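Local coordinates for protein DegQ (Legionella fallonii, PDB 3PV2) that probably degrades misfolded proteins as a self-compartmentalising HtrA-family serine protease with chaperone character, assembled into large 12-subunit particles, at residues F366-A371 against G392-S397; A371-E376 against G387-G392; S412-P417 against K433-Q438. One frame throughout, in Å; residues are numbered along the deposited sequence.

All three contacts lie in the second PDZ domain, within one antiparallel sheet. Contacts 1 and 2 hold the same hairpin, strands 370-378 and 384-393, and share Ala371 and Gly392. Contact 1 is its partly buried open end, where turns and small polar groups meet; contact 2 is the paired body, with apolar residues on one face and an arginine-glutamine bond on the other. Contact 3, more deeply buried, joins strands 409-413 and 435-441, and an asparagine side chain there extends the backbone pairing. Phe366 and Leu367 of contact 1 pack on Leu435 of contact 3. Contacts 1 and 2 both border one neighbouring subunit, while contact 3 borders a different one.

Contact 1 of 3, residues F366-A371 against G392-S397; sequences FLYGLA and GASENS
Gly369 and Ser394 meet where the hairpin of strands 370-378 and 384-393 opens at one end of the second PDZ domain. The position of the turn leading into the first strand is consistent with that of the carboxylate-binding loop of peptide-binding PDZ domains. Ser394 N donates to Gly369 O at 3.0 Å, and Ala371 N reaches Gly392 O at 2.8 Å. Between these bonds Leu370 and Ala393 form a non-hydrogen-bonded antiparallel pair, and Leu370 CD2 is pressed against Ala393 CB at 3.4 Å, closer than usual for two carbons. Beyond the strands, Tyr368 O lies 3.1 Å from Ser397 CB. With chi1 at 168°, the Tyr368 ring swings away from its own N and runs across to the second turn, and Asn396 ND2 approaches at its edge, in plane. The weak bond from ND2 to Tyr368 OH is 3.3 Å long, with ring and amide planes 71° apart; the phenol has a stronger partner in Glu357 of helix 353-362.

Two turns hold these groups in place. A type II turn from Leu367 to Leu370 closes the first segment, and Gly369, with a positive phi, has its CA 3.6 Å from Ser394 OG. The type I turn from Ser394 to Ser397 leads into helix 398-402, which Ser397 caps through Trp400 N. Ser394 O accepts from both the N and the OG of Ser397, while Ser394 OG fixes the Asn396 amide by donating to its OD1 at 2.6 Å.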
ATOM      1  N   PHE B 366     -30.017   0.612  49.547  1.00 33.26           N
ATOM      2  CA  PHE B 366     -30.529   0.265  48.234  1.00 32.70           C
ATOM      3  C   PHE B 366     -30.303   1.296  47.202  1.00 32.43           C
ATOM      4  O   PHE B 366     -30.186   0.930  46.011  1.00 32.16           O
ATOM      5  CB  PHE B 366     -31.997  -0.034  48.355  1.00 32.55           C
ATOM      6  CG  PHE B 366     -32.310  -1.071  49.411  1.00 32.97           C
ATOM      7  CD1 PHE B 366     -33.238  -0.789  50.383  1.00 33.32           C
ATOM      8  CD2 PHE B 366     -31.624  -2.251  49.460  1.00 33.17           C
ATOM      9  CE1 PHE B 366     -33.539  -1.681  51.361  1.00 33.85           C
ATOM     10  CE2 PHE B 366     -31.894  -3.201  50.479  1.00 34.28           C
ATOM     11  CZ  PHE B 366     -32.884  -2.915  51.442  1.00 34.04           C
ATOM     12  N   LEU B 367     -30.406   2.559  47.577  1.00 32.59           N
ATOM     13  CA  LEU B 367     -30.412   3.671  46.579  1.00 32.42           C
ATOM     14  C   LEU B 367     -29.058   4.348  46.489  1.00 32.77           C
ATOM     15  O   LEU B 367     -28.897   5.308  45.697  1.00 32.80           O
ATOM     16  CB  LEU B 367     -31.442   4.717  47.017  1.00 32.58           C
ATOM     17  CG  LEU B 367     -32.907   4.146  47.119  1.00 32.38           C
ATOM     18  CD1 LEU B 367     -33.887   5.310  47.393  1.00 32.70           C
ATOM     19  CD2 LEU B 367     -33.326   3.321  45.847  1.00 31.85           C
ATOM     20  N   TYR B 368     -28.100   3.899  47.321  1.00 33.17           N
ATOM     21  CA  TYR B 368     -26.724   4.401  47.232  1.00 33.62           C
ATOM     22  C   TYR B 368     -26.202   4.426  45.772  1.00 33.48           C
ATOM     23  O   TYR B 368     -26.269   3.442  45.070  1.00 33.23           O
ATOM     24  CB  TYR B 368     -25.753   3.575  48.119  1.00 34.61           C
ATOM     25  CG  TYR B 368     -24.310   3.906  47.813  1.00 40.40           C
ATOM     26  CD1 TYR B 368     -23.685   5.013  48.413  1.00 42.50           C
ATOM     27  CD2 TYR B 368     -23.584   3.149  46.879  1.00 45.00           C
ATOM     28  CE1 TYR B 368     -22.364   5.366  48.104  1.00 47.38           C
ATOM     29  CE2 TYR B 368     -22.263   3.521  46.521  1.00 50.02           C
ATOM     30  CZ  TYR B 368     -21.657   4.628  47.152  1.00 51.57           C
ATOM     31  OH  TYR B 368     -20.341   4.959  46.810  1.00 58.36           O
ATOM     32  N   GLY B 369     -25.651   5.574  45.345  1.00 33.80           N
ATOM     33  CA  GLY B 369     -24.983   5.675  44.042  1.00 33.93           C
ATOM     34  C   GLY B 369     -25.935   5.915  42.900  1.00 33.51           C
ATOM     35  O   GLY B 369     -25.489   5.929  41.742  1.00 33.70           O
ATOM     36  N   LEU B 370     -27.234   6.063  43.165  1.00 33.07           N
ATOM     37  CA  LEU B 370     -28.181   6.294  42.075  1.00 32.77           C
ATOM     38  C   LEU B 370     -28.563   7.778  41.991  1.00 33.03           C
ATOM     39  O   LEU B 370     -28.886   8.396  43.038  1.00 33.21           O
ATOM     40  CB  LEU B 370     -29.443   5.461  42.275  1.00 32.26           C
ATOM     41  CG  LEU B 370     -29.212   3.896  42.407  1.00 32.11           C
ATOM     42  CD1 LEU B 370     -30.593   3.250  42.646  1.00 31.73           C
ATOM     43  CD2 LEU B 370     -28.435   3.270  41.188  1.00 32.32           C
ATOM     44  N   ALA B 371     -28.521   8.326  40.773  1.00 33.21           N
ATOM     45  CA  ALA B 371     -28.997   9.658  40.492  1.00 33.53           C
ATOM     46  C   ALA B 371     -30.417   9.474  40.007  1.00 33.14           C
ATOM     47  O   ALA B 371     -30.693   8.674  39.108  1.00 32.87           O
ATOM     48  CB  ALA B 371     -28.082  10.345  39.387  1.00 34.14           C
ATOM     49  N   GLY B 392     -28.476   8.128  36.599  1.00 33.80           N
ATOM     50  CA  GLY B 392     -27.122   7.597  36.678  1.00 34.16           C
ATOM     51  C   GLY B 392     -27.089   6.511  37.753  1.00 33.68           C
ATOM     52  O   GLY B 392     -27.897   6.499  38.679  1.00 33.18           O
ATOM     53  N   ALA B 393     -26.139   5.589  37.638  1.00 33.99           N
ATOM     54  CA  ALA B 393     -25.942   4.567  38.654  1.00 34.13           C
ATOM     55  C   ALA B 393     -24.486   4.206  38.725  1.00 36.58           C
ATOM     56  O   ALA B 393     -23.927   3.777  37.727  1.00 39.58           O
ATOM     57  CB  ALA B 393     -26.770   3.350  38.250  1.00 33.41           C
ATOM     58  N   SER B 394     -23.822   4.364  39.861  1.00 38.16           N
ATOM     59  CA  SER B 394     -22.436   4.012  39.865  1.00 39.64           C
ATOM     60  C   SER B 394     -22.307   2.505  39.768  1.00 41.11           C
ATOM     61  O   SER B 394     -23.125   1.737  40.248  1.00 39.11           O
ATOM     62  CB  SER B 394     -21.711   4.531  41.111  1.00 41.55           C
ATOM     63  OG  SER B 394     -22.304   4.023  42.252  1.00 43.96           O
ATOM     64  N   GLU B 395     -21.254   2.071  39.132  1.00 43.10           N
ATOM     65  CA  GLU B 395     -21.035   0.661  38.983  1.00 45.51           C
ATOM     66  C   GLU B 395     -20.695  -0.045  40.304  1.00 44.23           C
ATOM     67  O   GLU B 395     -20.827  -1.252  40.377  1.00 44.33           O
ATOM     68  CB  GLU B 395     -19.990   0.450  37.891  1.00 48.64           C
ATOM     69  CG  GLU B 395     -20.488   1.204  36.661  1.00 53.78           C
ATOM     70  CD  GLU B 395     -19.598   1.129  35.482  1.00 62.98           C
ATOM     71  OE1 GLU B 395     -19.496   2.175  34.781  1.00 67.69           O
ATOM     72  OE2 GLU B 395     -19.026   0.036  35.264  1.00 67.71           O
ATOM     73  N   ASN B 396     -20.309   0.687  41.346  1.00 42.90           N
ATOM     74  CA  ASN B 396     -20.178   0.077  42.657  1.00 43.69           C
ATOM     75  C   ASN B 396     -21.534   0.009  43.458  1.00 41.19           C
ATOM     76  O   ASN B 396     -21.570  -0.292  44.623  1.00 40.91           O
ATOM     77  CB  ASN B 396     -19.044   0.738  43.482  1.00 45.34           C
ATOM     78  CG  ASN B 396     -19.372   2.177  43.911  1.00 50.04           C
ATOM     79  OD1 ASN B 396     -20.156   2.877  43.252  1.00 57.02           O
ATOM     80  ND2 ASN B 396     -18.810   2.605  45.045  1.00 55.26           N
ATOM     81  N   SER B 397     -22.673   0.288  42.859  1.00 38.60           N
ATOM     82  CA  SER B 397     -23.878   0.324  43.712  1.00 35.83           C
ATOM     83  C   SER B 397     -24.590  -1.003  43.796  1.00 34.50           C
ATOM     84  O   SER B 397     -24.451  -1.849  42.908  1.00 34.32           O
ATOM     85  CB  SER B 397     -24.784   1.421  43.171  1.00 35.10           C
ATOM     86  OG  SER B 397     -25.175   1.140  41.815  1.00 33.61           O
TER

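Contact 2 of 3, residues A371-E376 against G387-G392; sequences ALRAFE and GVQVVG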
ATOM      1  N   ALA B 371     -28.521   8.326  40.773  1.00 33.21           N
ATOM      2  CA  ALA B 371     -28.997   9.658  40.492  1.00 33.53           C
ATOM      3  C   ALA B 371     -30.417   9.474  40.007  1.00 33.14           C
ATOM      4  O   ALA B 371     -30.693   8.674  39.108  1.00 32.87           O
ATOM      5  CB  ALA B 371     -28.082  10.345  39.387  1.00 34.14           C
ATOM      6  N   LEU B 372     -31.337  10.135  40.658  1.00 33.21           N
ATOM      7  CA  LEU B 372     -32.758   9.802  40.556  1.00 32.89           C
ATOM      8  C   LEU B 372     -33.547  11.099  40.331  1.00 33.39           C
ATOM      9  O   LEU B 372     -33.262  12.086  40.990  1.00 33.94           O
ATOM     10  CB  LEU B 372     -33.237   9.200  41.895  1.00 32.68           C
ATOM     11  CG  LEU B 372     -32.583   7.896  42.353  1.00 32.32           C
ATOM     12  CD1 LEU B 372     -33.044   7.499  43.754  1.00 32.35           C
ATOM     13  CD2 LEU B 372     -32.840   6.830  41.398  1.00 31.92           C
ATOM     14  N   ARG B 373     -34.528  11.095  39.459  1.00 33.33           N
ATOM     15  CA  ARG B 373     -35.406  12.240  39.319  1.00 33.90           C
ATOM     16  C   ARG B 373     -36.803  11.772  39.060  1.00 33.72           C
ATOM     17  O   ARG B 373     -37.004  10.701  38.508  1.00 33.23           O
ATOM     18  CB  ARG B 373     -34.942  13.174  38.196  1.00 34.96           C
ATOM     19  CG  ARG B 373     -35.065  12.570  36.809  1.00 39.38           C
ATOM     20  CD  ARG B 373     -35.129  13.626  35.672  1.00 45.46           C
ATOM     21  NE  ARG B 373     -35.964  13.131  34.566  1.00 57.01           N
ATOM     22  CZ  ARG B 373     -37.021  13.767  34.053  1.00 64.73           C
ATOM     23  NH1 ARG B 373     -37.387  14.960  34.507  1.00 69.89           N
ATOM     24  NH2 ARG B 373     -37.701  13.225  33.062  1.00 66.17           N
ATOM     25  N   ALA B 374     -37.770  12.561  39.482  1.00 34.25           N
ATOM     26  CA  ALA B 374     -39.191  12.313  39.178  1.00 34.32           C
ATOM     27  C   ALA B 374     -39.438  12.300  37.652  1.00 34.36           C
ATOM     28  O   ALA B 374     -38.774  12.981  36.917  1.00 34.68           O
ATOM     29  CB  ALA B 374     -40.065  13.429  39.812  1.00 35.20           C
ATOM     30  N   PHE B 375     -40.441  11.561  37.216  1.00 34.19           N
ATOM     31  CA  PHE B 375     -40.669  11.287  35.808  1.00 34.25           C
ATOM     32  C   PHE B 375     -42.147  11.040  35.606  1.00 34.67           C
ATOM     33  O   PHE B 375     -42.788  10.226  36.322  1.00 34.23           O
ATOM     34  CB  PHE B 375     -39.928   9.979  35.472  1.00 33.60           C
ATOM     35  CG  PHE B 375     -39.967   9.577  34.023  1.00 33.78           C
ATOM     36  CD1 PHE B 375     -39.086  10.123  33.116  1.00 36.03           C
ATOM     37  CD2 PHE B 375     -40.856   8.698  33.594  1.00 33.74           C
ATOM     38  CE1 PHE B 375     -39.087   9.709  31.782  1.00 34.74           C
ATOM     39  CE2 PHE B 375     -40.886   8.279  32.262  1.00 35.84           C
ATOM     40  CZ  PHE B 375     -39.976   8.799  31.367  1.00 36.19           C
ATOM     41  N   GLU B 376     -42.668  11.673  34.583  1.00 35.13           N
ATOM     42  CA  GLU B 376     -43.995  11.397  34.104  1.00 36.85           C
ATOM     43  C   GLU B 376     -44.007  11.662  32.623  1.00 37.64           C
ATOM     44  O   GLU B 376     -43.657  12.748  32.188  1.00 36.55           O
ATOM     45  CB  GLU B 376     -45.057  12.290  34.699  1.00 38.87           C
ATOM     46  CG  GLU B 376     -46.464  11.854  34.156  1.00 43.61           C
ATOM     47  CD  GLU B 376     -47.655  12.524  34.813  1.00 49.21           C
ATOM     48  OE1 GLU B 376     -48.812  12.135  34.508  1.00 46.29           O
ATOM     49  OE2 GLU B 376     -47.429  13.439  35.635  1.00 56.33           O
ATOM     50  N   GLY B 387     -43.111   7.606  37.669  1.00 33.24           N
ATOM     51  CA  GLY B 387     -42.102   6.823  38.356  1.00 32.68           C
ATOM     52  C   GLY B 387     -40.900   7.679  38.623  1.00 32.63           C
ATOM     53  O   GLY B 387     -40.981   8.897  38.589  1.00 33.08           O
ATOM     54  N   VAL B 388     -39.804   7.006  38.901  1.00 32.20           N
ATOM     55  CA  VAL B 388     -38.540   7.693  39.190  1.00 32.21           C
ATOM     56  C   VAL B 388     -37.549   7.210  38.184  1.00 32.02           C
ATOM     57  O   VAL B 388     -37.305   5.992  38.080  1.00 31.72           O
ATOM     58  CB  VAL B 388     -38.037   7.375  40.607  1.00 32.07           C
ATOM     59  CG1 VAL B 388     -36.558   7.825  40.787  1.00 32.09           C
ATOM     60  CG2 VAL B 388     -38.911   8.106  41.620  1.00 32.54           C
ATOM     61  N   GLN B 389     -36.985   8.126  37.426  1.00 32.34           N
ATOM     62  CA  GLN B 389     -36.007   7.803  36.427  1.00 32.39           C
ATOM     63  C   GLN B 389     -34.666   7.722  37.021  1.00 32.31           C
ATOM     64  O   GLN B 389     -34.269   8.611  37.808  1.00 32.48           O
ATOM     65  CB  GLN B 389     -36.005   8.872  35.357  1.00 32.95           C
ATOM     66  CG  GLN B 389     -34.989   8.739  34.300  1.00 33.26           C
ATOM     67  CD  GLN B 389     -35.209   9.759  33.206  1.00 35.50           C
ATOM     68  OE1 GLN B 389     -35.135  10.972  33.440  1.00 35.32           O
ATOM     69  NE2 GLN B 389     -35.472   9.289  32.032  1.00 34.25           N
ATOM     70  N   VAL B 390     -33.915   6.678  36.648  1.00 32.21           N
ATOM     71  CA  VAL B 390     -32.529   6.549  37.134  1.00 32.27           C
ATOM     72  C   VAL B 390     -31.648   7.233  36.079  1.00 32.84           C
ATOM     73  O   VAL B 390     -31.487   6.751  34.967  1.00 33.12           O
ATOM     74  CB  VAL B 390     -32.091   5.109  37.246  1.00 32.10           C
ATOM     75  CG1 VAL B 390     -30.612   5.041  37.688  1.00 32.32           C
ATOM     76  CG2 VAL B 390     -33.060   4.293  38.212  1.00 31.65           C
ATOM     77  N   VAL B 391     -31.099   8.384  36.416  1.00 33.16           N
ATOM     78  CA  VAL B 391     -30.363   9.177  35.478  1.00 33.83           C
ATOM     79  C   VAL B 391     -28.958   8.649  35.464  1.00 34.11           C
ATOM     80  O   VAL B 391     -28.297   8.737  34.462  1.00 35.16           O
ATOM     81  CB  VAL B 391     -30.303  10.639  36.061  1.00 35.43           C
ATOM     82  CG1 VAL B 391     -29.347  11.618  35.226  1.00 36.17           C
ATOM     83  CG2 VAL B 391     -31.699  11.181  36.137  1.00 36.86           C
ATOM     84  N   GLY B 392     -28.476   8.128  36.599  1.00 33.80           N
ATOM     85  CA  GLY B 392     -27.122   7.597  36.678  1.00 34.16           C
ATOM     86  C   GLY B 392     -27.089   6.511  37.753  1.00 33.68           C
ATOM     87  O   GLY B 392     -27.897   6.499  38.679  1.00 33.18           O
TER
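Arg373 and Gln389 face each other as a hydrogen-bonded antiparallel pair in the hairpin, and their side chains lie alongside, pointing the same way. From CB of the arginine, CG is placed between the backbone N and the carbonyl carbon (chi1 67°), against Val391 CG2 at 3.7 Å. CD passes Gln389 OE1, the chain bends at chi3, and NE donates to that oxygen at 2.6 Å. The bond is nearly straight, 171° at the hydrogen, and OE1 lies in the guanidinium plane, so the flat group is held by its edge, with Arg373 CZ 3.4 Å from Gln389 OE1. The NE2 end of the same amide lies near Phe375, 3.6 Å from its CE1 and oblique to the ring, the two planes 53° apart.

On the opposite face of the sheet the contact is apolar. Leu372 CB rests on Val388 CG1 at 3.8 Å, and its CD2 lies beside Val390 CG2. A classic beta bulge shifts the register at the end of the pairing, with Val391 and Gly392 both facing Ala371, whose O takes a 2.7 Å bond from Val391 N.

Strand 384-393 continues the sheet into strand 409-413 through backbone bonds of Val388 and Val390. Arg373 packs on Glu376 of a neighbouring subunit, to which Leu372 bonds through its backbone. The Leu372 side chain, like that of Val388, packs on Leu424 of helix 421-428, and Phe375 reaches Ile409 of strand 409-413.

Contact 3 of 3, residues S412-P417 against K433-Q438; sequences SANKKP and KELLVQ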
ATOM      1  N   SER B 412     -42.505   0.855  40.456  1.00 31.97           N
ATOM      2  CA  SER B 412     -43.046   0.360  41.681  1.00 32.21           C
ATOM      3  C   SER B 412     -41.922  -0.162  42.495  1.00 31.99           C
ATOM      4  O   SER B 412     -40.820  -0.466  42.009  1.00 31.69           O
ATOM      5  CB  SER B 412     -44.110  -0.719  41.375  1.00 32.58           C
ATOM      6  OG  SER B 412     -43.514  -2.034  41.147  1.00 32.51           O
ATOM      7  N   ALA B 413     -42.110  -0.124  43.797  1.00 32.26           N
ATOM      8  CA  ALA B 413     -41.102  -0.590  44.705  1.00 32.19           C
ATOM      9  C   ALA B 413     -41.862  -1.323  45.835  1.00 32.75           C
ATOM     10  O   ALA B 413     -42.835  -0.799  46.374  1.00 33.22           O
ATOM     11  CB  ALA B 413     -40.252   0.559  45.290  1.00 32.12           C
ATOM     12  N   ASN B 414     -41.392  -2.512  46.171  1.00 32.83           N
ATOM     13  CA  ASN B 414     -42.109  -3.437  47.091  1.00 33.48           C
ATOM     14  C   ASN B 414     -43.589  -3.434  46.816  1.00 33.89           C
ATOM     15  O   ASN B 414     -44.392  -3.326  47.728  1.00 34.55           O
ATOM     16  CB  ASN B 414     -41.849  -3.063  48.531  1.00 33.91           C
ATOM     17  CG  ASN B 414     -40.338  -3.210  48.929  1.00 33.67           C
ATOM     18  OD1 ASN B 414     -39.589  -3.939  48.273  1.00 33.35           O
ATOM     19  ND2 ASN B 414     -39.908  -2.500  49.991  1.00 33.99           N
ATOM     20  N   LYS B 415     -43.927  -3.532  45.529  1.00 33.62           N
ATOM     21  CA  LYS B 415     -45.283  -3.641  45.040  1.00 34.05           C
ATOM     22  C   LYS B 415     -46.095  -2.417  45.254  1.00 34.30           C
ATOM     23  O   LYS B 415     -47.293  -2.503  45.232  1.00 36.42           O
ATOM     24  CB  LYS B 415     -46.065  -4.799  45.707  1.00 35.23           C
ATOM     25  CG  LYS B 415     -45.318  -6.041  45.915  1.00 38.99           C
ATOM     26  CD  LYS B 415     -44.748  -6.485  44.615  1.00 45.87           C
ATOM     27  CE  LYS B 415     -45.647  -7.395  43.820  1.00 53.16           C
ATOM     28  NZ  LYS B 415     -45.210  -7.307  42.389  1.00 56.10           N
ATOM     29  N   LYS B 416     -45.493  -1.270  45.459  1.00 34.00           N
ATOM     30  CA  LYS B 416     -46.286  -0.059  45.590  1.00 34.41           C
ATOM     31  C   LYS B 416     -45.849   0.891  44.486  1.00 33.88           C
ATOM     32  O   LYS B 416     -44.648   0.935  44.164  1.00 33.26           O
ATOM     33  CB  LYS B 416     -46.003   0.564  46.960  1.00 34.84           C
ATOM     34  CG  LYS B 416     -46.552  -0.231  48.164  1.00 40.16           C
ATOM     35  CD  LYS B 416     -45.911   0.284  49.546  1.00 43.92           C
ATOM     36  CE  LYS B 416     -45.794  -0.891  50.566  1.00 47.10           C
ATOM     37  NZ  LYS B 416     -44.699  -1.920  50.318  1.00 38.67           N
ATOM     38  N   PRO B 417     -46.786   1.704  43.967  1.00 34.26           N
ATOM     39  CA  PRO B 417     -46.444   2.740  43.000  1.00 33.96           C
ATOM     40  C   PRO B 417     -45.500   3.745  43.590  1.00 33.83           C
ATOM     41  O   PRO B 417     -45.542   4.047  44.743  1.00 34.26           O
ATOM     42  CB  PRO B 417     -47.790   3.389  42.618  1.00 35.22           C
ATOM     43  CG  PRO B 417     -48.677   3.146  43.833  1.00 39.48           C
ATOM     44  CD  PRO B 417     -48.189   1.790  44.423  1.00 36.68           C
ATOM     45  N   LYS B 433     -33.648  -6.199  54.309  1.00 53.34           N
ATOM     46  CA  LYS B 433     -32.956  -7.223  53.529  1.00 52.02           C
ATOM     47  C   LYS B 433     -32.895  -6.903  52.003  1.00 47.54           C
ATOM     48  O   LYS B 433     -31.914  -7.127  51.363  1.00 47.28           O
ATOM     49  CB  LYS B 433     -33.652  -8.549  53.704  1.00 53.58           C
ATOM     50  CG  LYS B 433     -33.127  -9.639  52.760  1.00 59.12           C
ATOM     51  CD  LYS B 433     -33.483 -11.106  53.240  1.00 65.26           C
ATOM     52  CE  LYS B 433     -32.227 -12.026  53.286  1.00 67.90           C
ATOM     53  NZ  LYS B 433     -31.241 -11.621  54.360  1.00 68.10           N
ATOM     54  N   GLU B 434     -33.957  -6.393  51.437  1.00 41.46           N
ATOM     55  CA  GLU B 434     -33.988  -6.260  50.003  1.00 39.59           C
ATOM     56  C   GLU B 434     -35.013  -5.268  49.598  1.00 34.78           C
ATOM     57  O   GLU B 434     -35.916  -4.919  50.406  1.00 37.50           O
ATOM     58  CB  GLU B 434     -34.366  -7.575  49.438  1.00 38.50           C
ATOM     59  CG  GLU B 434     -35.722  -7.879  49.965  1.00 46.16           C
ATOM     60  CD  GLU B 434     -36.056  -9.370  49.951  1.00 51.56           C
ATOM     61  OE1 GLU B 434     -35.142 -10.223  49.803  1.00 60.42           O
ATOM     62  OE2 GLU B 434     -37.243  -9.628  50.112  1.00 55.43           O
ATOM     63  N   LEU B 435     -34.869  -4.765  48.391  1.00 33.08           N
ATOM     64  CA  LEU B 435     -35.843  -3.911  47.798  1.00 32.71           C
ATOM     65  C   LEU B 435     -36.186  -4.476  46.442  1.00 32.47           C
ATOM     66  O   LEU B 435     -35.343  -4.621  45.568  1.00 32.32           O
ATOM     67  CB  LEU B 435     -35.288  -2.484  47.642  1.00 32.39           C
ATOM     68  CG  LEU B 435     -36.156  -1.461  46.878  1.00 32.06           C
ATOM     69  CD1 LEU B 435     -37.463  -1.138  47.546  1.00 32.37           C
ATOM     70  CD2 LEU B 435     -35.441  -0.090  46.632  1.00 31.87           C
ATOM     71  N   LEU B 436     -37.480  -4.727  46.246  1.00 32.57           N
ATOM     72  CA  LEU B 436     -37.976  -5.207  44.990  1.00 32.49           C
ATOM     73  C   LEU B 436     -38.382  -4.032  44.129  1.00 32.08           C
ATOM     74  O   LEU B 436     -39.214  -3.232  44.538  1.00 32.08           O
ATOM     75  CB  LEU B 436     -39.175  -6.117  45.229  1.00 32.97           C
ATOM     76  CG  LEU B 436     -39.820  -6.618  43.936  1.00 33.04           C
ATOM     77  CD1 LEU B 436     -38.910  -7.647  43.373  1.00 33.29           C
ATOM     78  CD2 LEU B 436     -41.264  -7.167  44.248  1.00 33.57           C
ATOM     79  N   VAL B 437     -37.737  -3.852  42.978  1.00 31.86           N
ATOM     80  CA  VAL B 437     -38.087  -2.704  42.088  1.00 31.58           C
ATOM     81  C   VAL B 437     -38.586  -3.254  40.753  1.00 31.75           C
ATOM     82  O   VAL B 437     -38.177  -4.343  40.284  1.00 32.04           O
ATOM     83  CB  VAL B 437     -36.949  -1.761  41.847  1.00 31.34           C
ATOM     84  CG1 VAL B 437     -36.344  -1.372  43.169  1.00 31.34           C
ATOM     85  CG2 VAL B 437     -35.862  -2.472  41.118  1.00 31.48           C
ATOM     86  N   GLN B 438     -39.645  -2.652  40.259  1.00 31.75           N
ATOM     87  CA  GLN B 438     -40.073  -2.929  38.923  1.00 31.99           C
ATOM     88  C   GLN B 438     -39.586  -1.801  38.031  1.00 31.82           C
ATOM     89  O   GLN B 438     -39.910  -0.640  38.266  1.00 31.65           O
ATOM     90  CB  GLN B 438     -41.611  -2.966  38.852  1.00 32.26           C
ATOM     91  CG  GLN B 438     -42.124  -3.312  37.494  1.00 32.65           C
ATOM     92  CD  GLN B 438     -43.640  -3.342  37.443  1.00 33.03           C
ATOM     93  OE1 GLN B 438     -44.283  -2.836  38.363  1.00 37.60           O
ATOM     94  NE2 GLN B 438     -44.223  -3.804  36.312  1.00 33.54           N
TER
HETATM   95  O   HOH W   1     -37.305  -2.526  51.318  1.00 39.66           O
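Strands 409-413 and 435-441 run antiparallel here, with Ala413 and Val437 a non-hydrogen-bonded pair flanked by Gln438 N to Ser412 O, at 3.0 Å, and Asn414 N to Leu436 O, at 2.8 Å. In the second PDZ domain this pairing ends where a type I' turn from Ala413 to Lys416 folds the chain back into strand 416-417. Asn414, in the left-handed conformation at the second position of that turn, takes its own carbonyl out of the pairing, and its side chain stands in: Leu436 N donates to Asn414 OD1 at 3.0 Å, nearly straight at 168°. The same oxygen accepts from Lys431, so it is gripped by two donors. The Asn414 and Leu435 side chains cross at about a right angle, Leu435 CD1 3.6 Å from Asn414 OD1. Lys415, bent back at chi2 and chi3, lays CD on Leu436 CD2.

At the other end Ser412 OG donates to Gln438 OE1 at 3.0 Å, in the carbonyl plane and on a lone pair. The amide is held at both ends, since Gln438 NE2 bonds to Ser287 O of another neighbouring subunit, not the one that borders the hairpin. Ala413 packs on Leu424 and Ile427 of helix 421-428, its CB 4.0 Å from Leu435 CD1. Asn414 ND2 bonds to Glu430 and also to a water, which accepts from ND2 at 2.9 Å and donates to the backbone O of Glu434.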